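Local coordinates for protein TipC2 (PDB 6DHX) that probably acts as an immunity protein (antitoxin) that recognises an antibacterial toxin exported by a type VII secretion system, at residues D23-E28 with N37-L42. Residues are numbered along the deposited sequence; the frame is centred on the assembly and turned at random.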
loop_
_atom_site.group_PDB
_atom_site.type_symbol
_atom_site.label_atom_id
_atom_site.label_comp_id
_atom_site.label_asym_id
_atom_site.label_seq_id
_atom_site.Cartn_x
_atom_site.Cartn_y
_atom_site.Cartn_z
ATOM N N ASP A 23 -0.092 -8.225 -9.580
ATOM C CA ASP A 23 0.925 -8.653 -10.554
ATOM C C ASP A 23 1.086 -7.605 -11.651
ATOM O O ASP A 23 2.186 -7.371 -12.155
ATOM C CB ASP A 23 0.537 -9.957 -11.261
ATOM C CG ASP A 23 0.684 -11.201 -10.407
ATOM O OD1 ASP A 23 1.460 -11.251 -9.427
ATOM O OD2 ASP A 23 0.005 -12.207 -10.771
ATOM N N GLU A 24 -0.025 -7.061 -12.130
ATOM C CA GLU A 24 0.052 -6.118 -13.232
ATOM C C GLU A 24 0.848 -4.876 -12.823
ATOM O O GLU A 24 1.763 -4.431 -13.535
ATOM C CB GLU A 24 -1.390 -5.799 -13.647
ATOM C CG GLU A 24 -1.578 -5.057 -14.883
ATOM C CD GLU A 24 -3.074 -4.830 -15.111
ATOM O OE1 GLU A 24 -3.599 -3.908 -14.451
ATOM O OE2 GLU A 24 -3.680 -5.588 -15.911
ATOM N N ILE A 25 0.543 -4.328 -11.650
ATOM C CA ILE A 25 1.301 -3.190 -11.125
ATOM C C ILE A 25 2.773 -3.554 -10.917
ATOM O O ILE A 25 3.670 -2.783 -11.300
ATOM C CB ILE A 25 0.685 -2.677 -9.809
ATOM C CG1 ILE A 25 -0.740 -2.131 -10.046
ATOM C CG2 ILE A 25 1.587 -1.570 -9.205
ATOM C CD1 ILE A 25 -1.591 -1.966 -8.687
ATOM N N TYR A 26 3.031 -4.708 -10.299
ATOM C CA TYR A 26 4.408 -5.121 -10.028
ATOM C C TYR A 26 5.184 -5.259 -11.341
ATOM O O TYR A 26 6.295 -4.720 -11.492
ATOM C CB TYR A 26 4.399 -6.453 -9.251
ATOM C CG TYR A 26 5.776 -6.985 -8.935
ATOM C CD1 TYR A 26 6.501 -7.707 -9.895
ATOM C CD2 TYR A 26 6.359 -6.787 -7.659
ATOM C CE1 TYR A 26 7.778 -8.179 -9.596
ATOM C CE2 TYR A 26 7.642 -7.261 -7.367
ATOM C CZ TYR A 26 8.327 -7.954 -8.332
ATOM O OH TYR A 26 9.568 -8.459 -8.099
ATOM N N GLN A 27 4.605 -5.990 -12.302
ATOM C CA GLN A 27 5.349 -6.295 -13.532
ATOM C C GLN A 27 5.530 -5.061 -14.391
ATOM O O GLN A 27 6.572 -4.894 -15.030
ATOM C CB GLN A 27 4.621 -7.402 -14.312
ATOM C CG GLN A 27 4.707 -8.729 -13.518
ATOM C CD GLN A 27 3.984 -9.901 -14.160
ATOM O OE1 GLN A 27 3.386 -10.709 -13.443
ATOM N NE2 GLN A 27 4.036 -10.025 -15.508
ATOM N N GLU A 28 4.499 -4.217 -14.491
ATOM C CA GLU A 28 4.700 -3.047 -15.343
ATOM C C GLU A 28 5.669 -2.077 -14.683
ATOM O O GLU A 28 6.436 -1.408 -15.393
ATOM C CB GLU A 28 3.366 -2.380 -15.627
ATOM C CG GLU A 28 3.426 -1.140 -16.540
ATOM C CD GLU A 28 3.811 -1.404 -17.991
ATOM O OE1 GLU A 28 3.904 -2.567 -18.430
ATOM O OE2 GLU A 28 3.964 -0.389 -18.701
ATOM N N ASN A 37 9.446 5.319 -15.619
ATOM C CA ASN A 37 8.501 4.698 -14.691
ATOM C C ASN A 37 7.070 4.980 -15.107
ATOM O O ASN A 37 6.695 6.127 -15.306
ATOM C CB ASN A 37 8.771 5.267 -13.287
ATOM C CG ASN A 37 8.160 4.408 -12.170
ATOM O OD1 ASN A 37 6.999 4.039 -12.217
ATOM N ND2 ASN A 37 8.972 4.107 -11.145
ATOM N N ILE A 38 6.255 3.910 -15.166
ATOM C CA ILE A 38 4.844 4.071 -15.493
ATOM C C ILE A 38 4.168 5.125 -14.599
ATOM O O ILE A 38 3.303 5.870 -15.049
ATOM C CB ILE A 38 4.136 2.689 -15.385
ATOM C CG1 ILE A 38 2.638 2.825 -15.690
ATOM C CG2 ILE A 38 4.289 2.025 -13.976
ATOM C CD1 ILE A 38 2.374 3.138 -17.083
ATOM N N PHE A 39 4.584 5.245 -13.336
ATOM C CA PHE A 39 3.936 6.191 -12.435
ATOM C C PHE A 39 4.308 7.636 -12.729
ATOM O O PHE A 39 3.691 8.546 -12.161
ATOM C CB PHE A 39 4.268 5.824 -10.977
ATOM C CG PHE A 39 3.437 4.684 -10.459
ATOM C CD1 PHE A 39 2.136 4.890 -9.953
ATOM C CD2 PHE A 39 3.935 3.381 -10.492
ATOM C CE1 PHE A 39 1.369 3.804 -9.472
ATOM C CE2 PHE A 39 3.201 2.301 -10.012
ATOM C CZ PHE A 39 1.887 2.483 -9.510
ATOM N N ASN A 40 5.297 7.880 -13.610
ATOM C CA ASN A 40 5.474 9.236 -14.120
ATOM C C ASN A 40 4.201 9.728 -14.789
ATOM O O ASN A 40 4.009 10.940 -14.874
ATOM C CB ASN A 40 6.631 9.324 -15.145
ATOM C CG ASN A 40 8.007 9.062 -14.492
ATOM O OD1 ASN A 40 8.157 9.227 -13.301
ATOM N ND2 ASN A 40 8.983 8.647 -15.283
ATOM N N LYS A 41 3.350 8.811 -15.253
ATOM C CA LYS A 41 2.103 9.161 -15.948
ATOM C C LYS A 41 1.008 9.610 -14.985
ATOM O O LYS A 41 0.019 10.177 -15.444
ATOM C CB LYS A 41 1.592 7.969 -16.775
ATOM C CG LYS A 41 2.497 7.625 -18.001
ATOM C CD LYS A 41 1.928 6.422 -18.783
ATOM C CE LYS A 41 2.789 6.100 -20.016
ATOM N NZ LYS A 41 2.180 5.056 -20.874
ATOM N N LEU A 42 1.172 9.385 -13.669
ATOM C CA LEU A 42 0.107 9.638 -12.678
ATOM C C LEU A 42 0.429 10.960 -11.996
ATOM O O LEU A 42 1.344 11.037 -11.164
ATOM C CB LEU A 42 0.012 8.502 -11.654
ATOM C CG LEU A 42 -1.094 8.635 -10.594
ATOM C CD1 LEU A 42 -2.472 8.659 -11.291
ATOM C CD2 LEU A 42 -0.971 7.399 -9.645
#
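E28 meets I38 through its aliphatic part: E28 CG, a methylene of an acidic side chain, rests 4.1 Å from I38 CB. No hydrogen bond joins the two segments. They belong to helix 21-32 and to a short 3-10 turn that lies in the loop between this helix and strand 45-51, the first strand of the antiparallel part of the sheet. An Asx turn starts the 3-10 turn, with N37 OD1 accepting from F39 N at 2.9 Å.

The E28 chain leaves with CG anti to the backbone N (chi1 -179°), which carries it to I38. A bend at chi2 (68°) then brings the carboxylate near the end of the I38 side chain, with E28 OE2 4.2 Å from I38 CD1. The side chains of E28 and I38 cross at about a right angle. CG lies about equally near I38 CB and CG1. The charge of E28 may be eased by K41, but the separation is long, 6.1 Å from E28 OE2 to K41 NZ, and the two make no salt bridge.

One helical turn earlier, I25 meets F39. These side chains also cross at about a right angle. The CG2 methyl of I25 comes to the edge of the F39 ring at CZ, near the ring plane, and does not lie over a face. I25 and F39 are both buried.

W170 of helix 151-173 touches I25, E28 and I38, and so packs against both segments. F39 also touches V47 of strand 45-51 and I63 of strand 59-65. With no hydrogen bond or salt bridge across it, the contact is plain packing that joins the N-terminal helix, the turn after it, the long helix and the sheet. I25 CG2, anti to the backbone N, is the branch that reaches across, stopping 4.1 Å from F39 CZ.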